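Local coordinates for protein KLLA0B12012p (Kluyveromyces lactis, PDB 6Y3P) that carries a C-terminal ATP-grasp domain of the tubulin-tyrosine ligase family, is a direct partner of the mRNA decapping enzyme Dcp2 and probably binds ATP, at residues A[48-53]-A[377-382]; A[76-81]-A[315-320]; A[88-93]-A[305-310]; A[224-229]-A[319-324]. One frame throughout, in Å; residues are numbered along the deposited sequence.

In the fold
From the N terminus, strand 48-52 enters contact 1, which closes the longest loop by meeting the segment after helix 357-375; contacts 2, 3 and 4 are all nested inside it. Contact 2 joins the start of helix 78-81 to the connection after helix 290-313. Within its loop lies contact 3, where helix 83-95 crosses helix 290-313. Contact 4 sets the hairpin turn at 224-229 against 319-324, sharing Phe-319 and Arg-320 with contact 2 and crossing contact 3 along the chain. Contact 1 thus ties the N-terminal parallel sheet to the loop after helix 357-375, while the other three bind the early helices, helix 290-313 and the six-stranded antiparallel sheet together.

Contact 1: residues A[48-53]-A[377-382]; sequences LTFHYG and PMFNLP
Leu-48 and Phe-50, two residues apart on the strand and facing the same way, form the walls of a hollow that the ring of Phe-379 fills. On one wall, CD1 of Leu-48 meets CD2 of Phe-379 at 3.3 Å, a tight fit. On the other, Phe-50 presents its CB to the edge of the same ring, 3.4 Å from Phe-379 CE1 and near the ring plane. CZ of Phe-379 reaches the strand backbone, 3.6 Å from Phe-50 N. CG of Phe-379 lies anti to its own carbonyl carbon (chi1 -76°), and from there the ring swings in toward the strand.

Met-378 adds a second bump. With chi2 extended (-172°), its chain carries SD obliquely beside the Phe-50 ring in a Met-aromatic contact, 3.7 Å from Phe-50 CD1; the bend at chi3 only turns CE. CD2 of Leu-48 packs on Met-378 O at 3.8 Å. No hydrogen bond links the segments; the fit rests on apolar shape and the Met-aromatic contact.

Strand 48-52 runs between strands 8-12 and 69-71 of the parallel sheet. Phe-379 also packs on Ala-8 and Ile-10, Met-378 on His-70, and Phe-50 on Val-375 at the end of helix 357-375.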
loop_
_atom_site.group_PDB
_atom_site.type_symbol
_atom_site.label_atom_id
_atom_site.label_comp_id
_atom_site.label_asym_id
_atom_site.label_seq_id
_atom_site.Cartn_x
_atom_site.Cartn_y
_atom_site.Cartn_z
ATOM N N LEU A 48 18.996 12.724 -21.898
ATOM C CA LEU A 48 17.824 12.416 -21.099
ATOM C C LEU A 48 17.818 10.911 -20.859
ATOM O O LEU A 48 18.065 10.138 -21.783
ATOM C CB LEU A 48 16.480 13.014 -21.584
ATOM C CG LEU A 48 15.925 12.729 -22.972
ATOM C CD1 LEU A 48 15.356 11.349 -23.064
ATOM C CD2 LEU A 48 14.752 13.632 -23.254
ATOM N N THR A 49 17.717 10.516 -19.592
ATOM C CA THR A 49 17.846 9.105 -19.209
ATOM C C THR A 49 16.801 8.630 -18.220
ATOM O O THR A 49 16.353 9.382 -17.360
ATOM C CB THR A 49 19.304 8.746 -18.684
ATOM O OG1 THR A 49 19.318 8.478 -17.280
ATOM C CG2 THR A 49 20.331 9.781 -18.994
ATOM N N PHE A 50 16.478 7.350 -18.311
ATOM C CA PHE A 50 15.570 6.718 -17.379
ATOM C C PHE A 50 16.299 5.604 -16.657
ATOM O O PHE A 50 16.685 4.610 -17.270
ATOM C CB PHE A 50 14.282 6.214 -18.052
ATOM C CG PHE A 50 13.327 5.627 -17.043
ATOM C CD1 PHE A 50 12.732 6.428 -16.080
ATOM C CD2 PHE A 50 13.103 4.259 -16.991
ATOM C CE1 PHE A 50 11.916 5.874 -15.096
ATOM C CE2 PHE A 50 12.280 3.710 -16.008
ATOM C CZ PHE A 50 11.689 4.521 -15.070
ATOM N N HIS A 51 16.481 5.786 -15.359
ATOM C CA HIS A 51 17.139 4.840 -14.478
ATOM C C HIS A 51 16.085 4.060 -13.680
ATOM O O HIS A 51 15.352 4.628 -12.858
ATOM C CB HIS A 51 18.162 5.573 -13.572
ATOM C CG HIS A 51 18.925 4.729 -12.578
ATOM N ND1 HIS A 51 19.605 5.312 -11.513
ATOM C CD2 HIS A 51 19.108 3.385 -12.521
ATOM C CE1 HIS A 51 20.161 4.313 -10.854
ATOM N NE2 HIS A 51 19.887 3.136 -11.419
ATOM N N TYR A 52 15.958 2.768 -13.993
ATOM C CA TYR A 52 15.099 1.885 -13.253
ATOM C C TYR A 52 16.065 1.078 -12.388
ATOM O O TYR A 52 16.911 0.343 -12.911
ATOM C CB TYR A 52 14.232 0.983 -14.161
ATOM C CG TYR A 52 13.079 0.346 -13.410
ATOM C CD1 TYR A 52 13.303 -0.632 -12.449
ATOM C CD2 TYR A 52 11.770 0.767 -13.613
ATOM C CE1 TYR A 52 12.254 -1.187 -11.715
ATOM C CE2 TYR A 52 10.706 0.196 -12.907
ATOM C CZ TYR A 52 10.956 -0.775 -11.947
ATOM O OH TYR A 52 9.940 -1.359 -11.218
ATOM N N GLY A 53 16.005 1.322 -11.084
ATOM C CA GLY A 53 16.845 0.653 -10.106
ATOM C C GLY A 53 16.130 0.333 -8.808
ATOM O O GLY A 53 14.956 0.651 -8.646
ATOM N N PRO A 377 6.536 8.918 -22.615
ATOM C CA PRO A 377 6.452 10.391 -22.593
ATOM C C PRO A 377 7.650 11.165 -22.011
ATOM O O PRO A 377 7.825 12.336 -22.350
ATOM C CB PRO A 377 5.182 10.645 -21.779
ATOM C CG PRO A 377 4.374 9.455 -21.979
ATOM C CD PRO A 377 5.367 8.347 -21.915
ATOM N N MET A 378 8.485 10.536 -21.174
ATOM C CA MET A 378 9.647 11.252 -20.650
ATOM C C MET A 378 10.787 11.247 -21.676
ATOM O O MET A 378 11.760 11.974 -21.510
ATOM C CB MET A 378 10.083 10.813 -19.225
ATOM C CG MET A 378 9.821 9.360 -18.863
ATOM S SD MET A 378 10.120 8.889 -17.130
ATOM C CE MET A 378 9.025 10.124 -16.252
ATOM N N PHE A 379 10.607 10.500 -22.782
ATOM C CA PHE A 379 11.540 10.430 -23.904
ATOM C C PHE A 379 10.928 11.156 -25.112
ATOM O O PHE A 379 11.367 10.959 -26.245
ATOM C CB PHE A 379 11.842 8.958 -24.230
ATOM C CG PHE A 379 12.780 8.329 -23.235
ATOM C CD1 PHE A 379 12.304 7.799 -22.046
ATOM C CD2 PHE A 379 14.143 8.275 -23.479
ATOM C CE1 PHE A 379 13.179 7.248 -21.117
ATOM C CE2 PHE A 379 15.022 7.739 -22.536
ATOM C CZ PHE A 379 14.533 7.225 -21.367
ATOM N N ASN A 380 9.895 11.991 -24.847
ATOM C CA ASN A 380 9.121 12.787 -25.804
ATOM C C ASN A 380 8.350 11.920 -26.845
ATOM O O ASN A 380 7.935 12.420 -27.897
ATOM C CB ASN A 380 9.985 13.882 -26.477
ATOM C CG ASN A 380 9.180 14.974 -27.160
ATOM O OD1 ASN A 380 8.158 15.451 -26.645
ATOM N ND2 ASN A 380 9.603 15.367 -28.362
ATOM N N LEU A 381 8.106 10.638 -26.507
ATOM C CA LEU A 381 7.348 9.689 -27.330
ATOM C C LEU A 381 5.885 9.644 -26.851
ATOM O O LEU A 381 5.658 9.609 -25.641
ATOM C CB LEU A 381 7.975 8.284 -27.287
ATOM C CG LEU A 381 9.452 8.192 -27.692
ATOM C CD1 LEU A 381 10.041 6.821 -27.370
ATOM C CD2 LEU A 381 9.637 8.512 -29.166
ATOM N N PRO A 382 4.878 9.676 -27.762
ATOM C CA PRO A 382 3.472 9.657 -27.303
ATOM C C PRO A 382 3.064 8.433 -26.471
ATOM O O PRO A 382 3.451 7.311 -26.803
ATOM C CB PRO A 382 2.659 9.732 -28.607
ATOM C CG PRO A 382 3.599 9.304 -29.684
ATOM C CD PRO A 382 4.962 9.751 -29.236
#

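Contact 2: residues A[76-81]-A[315-320]; sequences YRKAII and DRLNFR
Tyr-76 and Arg-320 bring the two backbones together: Arg-320 N gives a weak hydrogen bond to Tyr-76 O at 3.3 Å, while Phe-319 CA offers the same oxygen a CA-H...O contact at 3.4 Å. That carbonyl also sits obliquely against the Phe-319 ring, whose edge meets CB of Arg-77, 3.9 Å from CD1 of Phe-319. With its CG anti to the backbone N (chi1 174°), Phe-319 sends its ring inward, where it meets Phe-308 edge-to-face and rests on Ala-311. A serine here would probably open a gap between Arg-77, Phe-308 and Ala-311 and leave Tyr-76 O without its aromatic cover.

On the outer side, CB, CG and CD of Arg-320 run past CD2 of the Tyr-76 ring, crossing it obliquely, with Arg-320 CD 3.7 Å from Tyr-76 CD2. The ring and guanidinium planes are 87° apart, and Asn-318 OD1 stands over the centre of the guanidinium face. Further along, Leu-317 forks: CD1 packs on the extended chain of Lys-78, while CD2 lies 3.8 Å from Ala-79 CB.

Arg-77 is the N-cap residue of helix 78-81 and turns its guanidinium away to a salt bridge with Glu-327. The arrangement is a helix start packed against the connection from helix 290-313 to strand 326-335 of the antiparallel sheet, within the tubulin-tyrosine ligase-like domain.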
loop_
_atom_site.group_PDB
_atom_site.type_symbol
_atom_site.label_atom_id
_atom_site.label_comp_id
_atom_site.label_asym_id
_atom_site.label_seq_id
_atom_site.Cartn_x
_atom_site.Cartn_y
_atom_site.Cartn_z
ATOM N N TYR A 76 9.823 12.634 -1.812
ATOM C CA TYR A 76 9.005 12.839 -0.617
ATOM C C TYR A 76 7.758 11.982 -0.670
ATOM O O TYR A 76 6.769 12.368 -1.285
ATOM C CB TYR A 76 8.640 14.335 -0.440
ATOM C CG TYR A 76 9.830 15.251 -0.256
ATOM C CD1 TYR A 76 10.536 15.279 0.944
ATOM C CD2 TYR A 76 10.277 16.062 -1.292
ATOM C CE1 TYR A 76 11.655 16.087 1.109
ATOM C CE2 TYR A 76 11.376 16.895 -1.132
ATOM C CZ TYR A 76 12.060 16.912 0.076
ATOM O OH TYR A 76 13.142 17.741 0.250
ATOM N N ARG A 77 7.796 10.814 -0.046
ATOM C CA ARG A 77 6.635 9.955 -0.081
ATOM C C ARG A 77 6.296 9.335 1.298
ATOM O O ARG A 77 5.417 8.483 1.381
ATOM C CB ARG A 77 6.787 8.913 -1.208
ATOM C CG ARG A 77 7.766 7.796 -0.965
ATOM C CD ARG A 77 9.075 7.941 -1.716
ATOM N NE ARG A 77 10.083 7.141 -1.016
ATOM C CZ ARG A 77 10.449 5.912 -1.361
ATOM N NH1 ARG A 77 11.327 5.242 -0.623
ATOM N NH2 ARG A 77 9.954 5.348 -2.454
ATOM N N LYS A 78 6.950 9.812 2.368
ATOM C CA LYS A 78 6.784 9.382 3.770
ATOM C C LYS A 78 5.338 9.508 4.257
ATOM O O LYS A 78 4.870 8.661 5.018
ATOM C CB LYS A 78 7.751 10.178 4.672
ATOM C CG LYS A 78 7.361 10.325 6.135
ATOM C CD LYS A 78 8.562 10.660 6.981
ATOM C CE LYS A 78 8.170 10.813 8.419
ATOM N NZ LYS A 78 9.354 10.911 9.313
ATOM N N ALA A 79 4.629 10.554 3.779
ATOM C CA ALA A 79 3.224 10.856 4.073
ATOM C C ALA A 79 2.264 9.735 3.616
ATOM O O ALA A 79 1.125 9.714 4.071
ATOM C CB ALA A 79 2.835 12.189 3.434
ATOM N N ILE A 80 2.705 8.808 2.725
ATOM C CA ILE A 80 1.845 7.699 2.290
ATOM C C ILE A 80 2.488 6.329 2.566
ATOM O O ILE A 80 1.765 5.407 2.911
ATOM C CB ILE A 80 1.285 7.817 0.825
ATOM C CG1 ILE A 80 2.326 7.455 -0.265
ATOM C CG2 ILE A 80 0.672 9.199 0.571
ATOM C CD1 ILE A 80 1.744 7.123 -1.615
ATOM N N ILE A 81 3.823 6.187 2.461
ATOM C CA ILE A 81 4.459 4.872 2.696
ATOM C C ILE A 81 4.678 4.580 4.193
ATOM O O ILE A 81 4.935 3.430 4.549
ATOM C CB ILE A 81 5.733 4.609 1.847
ATOM C CG1 ILE A 81 6.838 5.676 2.084
ATOM C CG2 ILE A 81 5.364 4.466 0.368
ATOM C CD1 ILE A 81 8.281 5.242 1.711
ATOM N N ASP A 315 -1.756 20.471 4.553
ATOM C CA ASP A 315 -1.099 21.653 5.124
ATOM C C ASP A 315 0.084 21.239 6.015
ATOM O O ASP A 315 0.829 22.104 6.488
ATOM C CB ASP A 315 -2.111 22.495 5.930
ATOM C CG ASP A 315 -3.520 22.529 5.360
ATOM O OD1 ASP A 315 -4.208 21.479 5.410
ATOM O OD2 ASP A 315 -3.948 23.613 4.901
ATOM N N ARG A 316 0.235 19.910 6.242
ATOM C CA ARG A 316 1.293 19.250 7.024
ATOM C C ARG A 316 2.280 18.563 6.035
ATOM O O ARG A 316 2.398 19.014 4.887
ATOM C CB ARG A 316 0.689 18.198 7.996
ATOM C CG ARG A 316 -0.685 18.525 8.588
ATOM C CD ARG A 316 -1.361 17.278 9.134
ATOM N NE ARG A 316 -0.922 16.973 10.498
ATOM C CZ ARG A 316 -1.485 16.065 11.289
ATOM N NH1 ARG A 316 -2.525 15.357 10.864
ATOM N NH2 ARG A 316 -1.018 15.865 12.515
ATOM N N LEU A 317 2.983 17.488 6.488
ATOM C CA LEU A 317 3.916 16.678 5.698
ATOM C C LEU A 317 3.160 16.191 4.464
ATOM O O LEU A 317 2.104 15.566 4.604
ATOM C CB LEU A 317 4.377 15.464 6.532
ATOM C CG LEU A 317 5.749 14.853 6.240
ATOM C CD1 LEU A 317 6.110 13.853 7.297
ATOM C CD2 LEU A 317 5.800 14.146 4.895
ATOM N N ASN A 318 3.667 16.507 3.264
ATOM C CA ASN A 318 2.982 16.113 2.037
ATOM C C ASN A 318 3.857 15.377 1.019
ATOM O O ASN A 318 5.086 15.378 1.108
ATOM C CB ASN A 318 2.261 17.306 1.372
ATOM C CG ASN A 318 3.030 18.580 1.152
ATOM O OD1 ASN A 318 4.269 18.629 1.185
ATOM N ND2 ASN A 318 2.283 19.646 0.884
ATOM N N PHE A 319 3.181 14.705 0.069
ATOM C CA PHE A 319 3.767 13.987 -1.050
ATOM C C PHE A 319 4.092 15.049 -2.079
ATOM O O PHE A 319 3.209 15.830 -2.433
ATOM C CB PHE A 319 2.756 12.972 -1.602
ATOM C CG PHE A 319 3.170 12.258 -2.863
ATOM C CD1 PHE A 319 4.127 11.251 -2.829
ATOM C CD2 PHE A 319 2.585 12.571 -4.081
ATOM C CE1 PHE A 319 4.515 10.595 -3.999
ATOM C CE2 PHE A 319 2.955 11.896 -5.246
ATOM C CZ PHE A 319 3.922 10.920 -5.198
ATOM N N ARG A 320 5.374 15.141 -2.494
ATOM C CA ARG A 320 5.819 16.143 -3.465
ATOM C C ARG A 320 6.122 15.463 -4.782
ATOM O O ARG A 320 7.199 14.874 -4.944
ATOM C CB ARG A 320 7.018 16.969 -2.960
ATOM C CG ARG A 320 6.724 17.737 -1.675
ATOM C CD ARG A 320 7.776 18.775 -1.338
ATOM N NE ARG A 320 7.557 19.327 -0.001
ATOM C CZ ARG A 320 6.782 20.377 0.266
ATOM N NH1 ARG A 320 6.150 21.011 -0.717
ATOM N NH2 ARG A 320 6.632 20.799 1.512
#

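Contact 3: residues A[88-93]-A[305-310]; sequences HTIHSY and SELFKA
Glu-306 OE1 is gripped twice, by the hydroxyl of Tyr-93, which donates a hydrogen bond at 2.7 Å from OH to OE1, and by Ser-100 OG from the loop beyond helix 83-95. The setting, within the ATP-grasp domain of the tubulin-tyrosine ligase family, is a near-perpendicular helix pair: the axes of 88-93 and 305-310 cross at 88°, 9.6 Å apart at their closest. The tyrosine hydroxyl arrives from above the carboxylate plane, 44° out of it, while OE1 itself lies at the edge of the ring. Two bonds to one oxygen are likely to restrict the rotation of this buried carboxylate.

Tyr-93 also provides the broad surface of the crossing. A chi1 of 173° lays its ring along the other helix, and Ala-310 CB sits over one face in a CH-pi contact, 3.8 Å from the centroid. Here the backbones are nearest, with the CA atoms of Tyr-93 and Ala-310 5.4 Å apart. A leucine in place of Tyr-93 would probably leave Glu-306 without its phenolic mate and take the flat surface away from Ala-310.

Beside this, CG1 of Ile-90 meets CD1 of Leu-307 at 3.8 Å, and Leu-307 continues onto Leu-343 and Val-346 of strand 341-347. Thr-89 divides its branches: OG1 has two carbonyl acceptors, Tyr-85 O and Ala-79 O, which must share its one proton, whereas CG2 rests 3.9 Å from the carbonyl carbon of Ala-310.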
loop_
_atom_site.group_PDB
_atom_site.type_symbol
_atom_site.label_atom_id
_atom_site.label_comp_id
_atom_site.label_asym_id
_atom_site.label_seq_id
_atom_site.Cartn_x
_atom_site.Cartn_y
_atom_site.Cartn_z
ATOM N N HIS A 88 -2.289 10.301 9.579
ATOM C CA HIS A 88 -2.328 11.756 9.710
ATOM C C HIS A 88 -2.739 12.438 8.433
ATOM O O HIS A 88 -3.560 13.349 8.486
ATOM C CB HIS A 88 -1.017 12.314 10.264
ATOM C CG HIS A 88 -0.881 12.108 11.740
ATOM N ND1 HIS A 88 -1.421 13.011 12.650
ATOM C CD2 HIS A 88 -0.316 11.082 12.422
ATOM C CE1 HIS A 88 -1.145 12.520 13.849
ATOM N NE2 HIS A 88 -0.483 11.360 13.766
ATOM N N THR A 89 -2.236 11.970 7.287
ATOM C CA THR A 89 -2.611 12.519 5.974
ATOM C C THR A 89 -4.126 12.371 5.755
ATOM O O THR A 89 -4.778 13.345 5.381
ATOM C CB THR A 89 -1.844 11.827 4.821
ATOM O OG1 THR A 89 -0.519 11.514 5.234
ATOM C CG2 THR A 89 -1.793 12.680 3.566
ATOM N N ILE A 90 -4.676 11.172 6.017
ATOM C CA ILE A 90 -6.099 10.888 5.827
ATOM C C ILE A 90 -6.951 11.686 6.826
ATOM O O ILE A 90 -7.870 12.382 6.382
ATOM C CB ILE A 90 -6.419 9.361 5.791
ATOM C CG1 ILE A 90 -5.784 8.738 4.526
ATOM C CG2 ILE A 90 -7.942 9.090 5.843
ATOM C CD1 ILE A 90 -5.784 7.249 4.414
ATOM N N HIS A 91 -6.608 11.647 8.140
ATOM C CA HIS A 91 -7.333 12.385 9.182
ATOM C C HIS A 91 -7.466 13.857 8.875
ATOM O O HIS A 91 -8.569 14.400 9.004
ATOM C CB HIS A 91 -6.692 12.224 10.567
ATOM C CG HIS A 91 -6.592 10.817 11.058
ATOM N ND1 HIS A 91 -7.501 9.841 10.668
ATOM C CD2 HIS A 91 -5.688 10.266 11.906
ATOM C CE1 HIS A 91 -7.106 8.725 11.266
ATOM N NE2 HIS A 91 -6.025 8.930 12.031
ATOM N N SER A 92 -6.358 14.511 8.454
ATOM C CA SER A 92 -6.390 15.949 8.181
ATOM C C SER A 92 -7.169 16.302 6.927
ATOM O O SER A 92 -7.688 17.411 6.829
ATOM C CB SER A 92 -4.987 16.550 8.158
ATOM O OG SER A 92 -4.155 15.882 7.229
ATOM N N TYR A 93 -7.274 15.366 5.980
ATOM C CA TYR A 93 -8.019 15.580 4.746
ATOM C C TYR A 93 -9.544 15.384 4.910
ATOM O O TYR A 93 -10.304 16.134 4.307
ATOM C CB TYR A 93 -7.467 14.641 3.679
ATOM C CG TYR A 93 -8.230 14.612 2.376
ATOM C CD1 TYR A 93 -8.085 15.630 1.437
ATOM C CD2 TYR A 93 -9.032 13.528 2.045
ATOM C CE1 TYR A 93 -8.735 15.575 0.207
ATOM C CE2 TYR A 93 -9.686 13.461 0.818
ATOM C CZ TYR A 93 -9.536 14.486 -0.100
ATOM O OH TYR A 93 -10.176 14.403 -1.311
ATOM N N SER A 305 -7.429 7.683 -5.676
ATOM C CA SER A 305 -7.630 9.055 -6.184
ATOM C C SER A 305 -7.714 10.060 -5.023
ATOM O O SER A 305 -7.035 11.080 -5.035
ATOM C CB SER A 305 -8.905 9.110 -7.028
ATOM O OG SER A 305 -9.204 10.441 -7.410
ATOM N N GLU A 306 -8.539 9.738 -4.015
ATOM C CA GLU A 306 -8.766 10.519 -2.799
ATOM C C GLU A 306 -7.494 10.613 -1.982
ATOM O O GLU A 306 -7.162 11.702 -1.505
ATOM C CB GLU A 306 -9.899 9.883 -1.973
ATOM C CG GLU A 306 -11.286 10.093 -2.553
ATOM C CD GLU A 306 -11.666 11.556 -2.656
ATOM O OE1 GLU A 306 -11.767 12.201 -1.589
ATOM O OE2 GLU A 306 -11.744 12.080 -3.794
ATOM N N LEU A 307 -6.743 9.501 -1.871
ATOM C CA LEU A 307 -5.476 9.485 -1.130
ATOM C C LEU A 307 -4.440 10.389 -1.751
ATOM O O LEU A 307 -3.769 11.132 -1.033
ATOM C CB LEU A 307 -4.935 8.058 -0.912
ATOM C CG LEU A 307 -3.648 7.924 -0.083
ATOM C CD1 LEU A 307 -3.764 8.675 1.262
ATOM C CD2 LEU A 307 -3.337 6.502 0.185
ATOM N N PHE A 308 -4.307 10.353 -3.068
ATOM C CA PHE A 308 -3.352 11.228 -3.727
ATOM C C PHE A 308 -3.784 12.703 -3.638
ATOM O O PHE A 308 -2.925 13.564 -3.462
ATOM C CB PHE A 308 -3.037 10.746 -5.154
ATOM C CG PHE A 308 -1.983 9.662 -5.070
ATOM C CD1 PHE A 308 -0.669 9.970 -4.718
ATOM C CD2 PHE A 308 -2.324 8.325 -5.237
ATOM C CE1 PHE A 308 0.277 8.965 -4.544
ATOM C CE2 PHE A 308 -1.372 7.318 -5.064
ATOM C CZ PHE A 308 -0.081 7.642 -4.716
ATOM N N LYS A 309 -5.093 12.986 -3.626
ATOM C CA LYS A 309 -5.575 14.358 -3.432
ATOM C C LYS A 309 -5.232 14.814 -1.993
ATOM O O LYS A 309 -4.732 15.931 -1.801
ATOM C CB LYS A 309 -7.068 14.483 -3.707
ATOM C CG LYS A 309 -7.400 14.315 -5.173
ATOM C CD LYS A 309 -8.668 15.059 -5.566
ATOM C CE LYS A 309 -9.853 14.165 -5.773
ATOM N NZ LYS A 309 -10.864 14.830 -6.638
ATOM N N ALA A 310 -5.412 13.906 -1.010
ATOM C CA ALA A 310 -5.093 14.130 0.407
ATOM C C ALA A 310 -3.622 14.450 0.584
ATOM O O ALA A 310 -3.300 15.500 1.125
ATOM C CB ALA A 310 -5.456 12.900 1.236
#

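Contact 4: residues A[224-229]-A[319-324]; sequences SGDLQV and FRPLKN
Gly-225 and Leu-322 begin the tight part, backbone on backbone: Gly-225 CA makes a CA-H...O contact with Leu-322 O at 3.3 Å, and a second, longer one reaches Lys-323 O. The positive phi of Gly-225 (57°) suits a residue without a side chain. Pro-321 CB packs 3.8 Å from Gly-225 O, and CD1 of Leu-227 lies 3.9 Å from the same Pro-321 CB. Leu-227 CD1 also meets the edge of the Phe-319 ring, 3.9 Å from Phe-319 CE2. A cis peptide precedes Leu-227, and a chi1 of 173° turns its CG away from the backbone N, sending CD1 toward these two residues. Asp-226 belongs to the close-packed part too, lying obliquely across Pro-321 with its CG 3.9 Å from Pro-321 CB; its OD2 stands 3.2 Å from Pro-321 O, two acceptors whose approach is likely to be mildly unfavourable.

The outer side is looser. CB of the exposed Lys-323 points away, and its NZ is 7.0 Å from Asp-226 OD1, too far for a salt bridge.

The turn is the tip of a beta hairpin, closed by paired backbone bonds between Ser-224 and Gln-228, and it joins strands 215-224 and 228-239 of the antiparallel sheet. Gly-225 pairs through its backbone with Ser-325, just before strand 326-335. Leu-227 pairs with Leu-397 after strand 391-396, while Pro-321 leans on Val-312 of helix 290-313.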
loop_
_atom_site.group_PDB
_atom_site.type_symbol
_atom_site.label_atom_id
_atom_site.label_comp_id
_atom_site.label_asym_id
_atom_site.label_seq_id
_atom_site.Cartn_x
_atom_site.Cartn_y
_atom_site.Cartn_z
ATOM N N SER A 224 2.911 8.679 -12.072
ATOM C CA SER A 224 3.788 9.148 -13.138
ATOM C C SER A 224 3.832 10.689 -13.185
ATOM O O SER A 224 2.786 11.323 -13.302
ATOM C CB SER A 224 3.335 8.583 -14.479
ATOM O OG SER A 224 4.222 9.042 -15.483
ATOM N N GLY A 225 5.039 11.250 -13.080
ATOM C CA GLY A 225 5.318 12.684 -13.143
ATOM C C GLY A 225 4.581 13.521 -12.116
ATOM O O GLY A 225 4.384 13.070 -10.984
ATOM N N ASP A 226 4.141 14.751 -12.527
ATOM C CA ASP A 226 3.392 15.672 -11.675
ATOM C C ASP A 226 2.046 16.119 -12.303
ATOM O O ASP A 226 1.960 17.211 -12.859
ATOM C CB ASP A 226 4.262 16.874 -11.250
ATOM C CG ASP A 226 3.672 17.807 -10.195
ATOM O OD1 ASP A 226 2.420 17.809 -10.016
ATOM O OD2 ASP A 226 4.447 18.605 -9.612
ATOM N N LEU A 227 0.958 15.351 -12.132
ATOM C CA LEU A 227 0.875 14.031 -11.527
ATOM C C LEU A 227 -0.222 13.268 -12.219
ATOM O O LEU A 227 -1.329 13.787 -12.383
ATOM C CB LEU A 227 0.548 14.122 -10.016
ATOM C CG LEU A 227 0.261 12.789 -9.265
ATOM C CD1 LEU A 227 1.559 12.064 -8.883
ATOM C CD2 LEU A 227 -0.555 13.040 -8.017
ATOM N N GLN A 228 0.062 12.011 -12.561
ATOM C CA GLN A 228 -0.921 11.075 -13.080
ATOM C C GLN A 228 -0.876 9.855 -12.205
ATOM O O GLN A 228 0.210 9.403 -11.827
ATOM C CB GLN A 228 -0.630 10.701 -14.514
ATOM C CG GLN A 228 -1.184 11.711 -15.509
ATOM C CD GLN A 228 -0.683 11.377 -16.878
ATOM O OE1 GLN A 228 0.520 11.454 -17.144
ATOM N NE2 GLN A 228 -1.574 10.895 -17.738
ATOM N N VAL A 229 -2.055 9.351 -11.827
ATOM C CA VAL A 229 -2.173 8.173 -10.970
ATOM C C VAL A 229 -2.873 7.078 -11.746
ATOM O O VAL A 229 -3.952 7.297 -12.289
ATOM C CB VAL A 229 -2.822 8.431 -9.591
ATOM C CG1 VAL A 229 -2.696 7.183 -8.708
ATOM C CG2 VAL A 229 -2.211 9.650 -8.892
ATOM N N PHE A 319 3.181 14.705 0.069
ATOM C CA PHE A 319 3.767 13.987 -1.050
ATOM C C PHE A 319 4.092 15.049 -2.079
ATOM O O PHE A 319 3.209 15.830 -2.433
ATOM C CB PHE A 319 2.756 12.972 -1.602
ATOM C CG PHE A 319 3.170 12.258 -2.863
ATOM C CD1 PHE A 319 4.127 11.251 -2.829
ATOM C CD2 PHE A 319 2.585 12.571 -4.081
ATOM C CE1 PHE A 319 4.515 10.595 -3.999
ATOM C CE2 PHE A 319 2.955 11.896 -5.246
ATOM C CZ PHE A 319 3.922 10.920 -5.198
ATOM N N ARG A 320 5.374 15.141 -2.494
ATOM C CA ARG A 320 5.819 16.143 -3.465
ATOM C C ARG A 320 6.122 15.463 -4.782
ATOM O O ARG A 320 7.199 14.874 -4.944
ATOM C CB ARG A 320 7.018 16.969 -2.960
ATOM C CG ARG A 320 6.724 17.737 -1.675
ATOM C CD ARG A 320 7.776 18.775 -1.338
ATOM N NE ARG A 320 7.557 19.327 -0.001
ATOM C CZ ARG A 320 6.782 20.377 0.266
ATOM N NH1 ARG A 320 6.150 21.011 -0.717
ATOM N NH2 ARG A 320 6.632 20.799 1.512
ATOM N N PRO A 321 5.152 15.484 -5.724
ATOM C CA PRO A 321 5.399 14.865 -7.028
ATOM C C PRO A 321 6.439 15.628 -7.854
ATOM O O PRO A 321 6.451 16.854 -7.890
ATOM C CB PRO A 321 4.014 14.844 -7.691
ATOM C CG PRO A 321 3.040 15.273 -6.620
ATOM C CD PRO A 321 3.821 16.122 -5.693
ATOM N N LEU A 322 7.350 14.867 -8.459
ATOM C CA LEU A 322 8.402 15.329 -9.343
ATOM C C LEU A 322 8.025 14.930 -10.754
ATOM O O LEU A 322 7.609 13.792 -10.987
ATOM C CB LEU A 322 9.743 14.651 -8.974
ATOM C CG LEU A 322 10.631 15.293 -7.907
ATOM C CD1 LEU A 322 10.719 16.798 -8.078
ATOM C CD2 LEU A 322 10.190 14.901 -6.501
ATOM N N LYS A 323 8.247 15.839 -11.695
ATOM C CA LYS A 323 7.994 15.682 -13.129
ATOM C C LYS A 323 8.822 14.521 -13.744
ATOM O O LYS A 323 8.367 13.835 -14.656
ATOM C CB LYS A 323 8.324 17.024 -13.832
ATOM C CG LYS A 323 7.944 17.105 -15.307
ATOM C CD LYS A 323 6.571 17.709 -15.546
ATOM C CE LYS A 323 5.929 17.131 -16.782
ATOM N NZ LYS A 323 4.448 17.106 -16.661
ATOM N N ASN A 324 10.025 14.317 -13.242
ATOM C CA ASN A 324 10.958 13.325 -13.760
ATOM C C ASN A 324 10.957 12.007 -12.959
ATOM O O ASN A 324 11.861 11.188 -13.085
ATOM C CB ASN A 324 12.378 13.951 -13.879
ATOM C CG ASN A 324 12.911 14.590 -12.622
ATOM O OD1 ASN A 324 12.178 15.088 -11.750
ATOM N ND2 ASN A 324 14.214 14.625 -12.520
#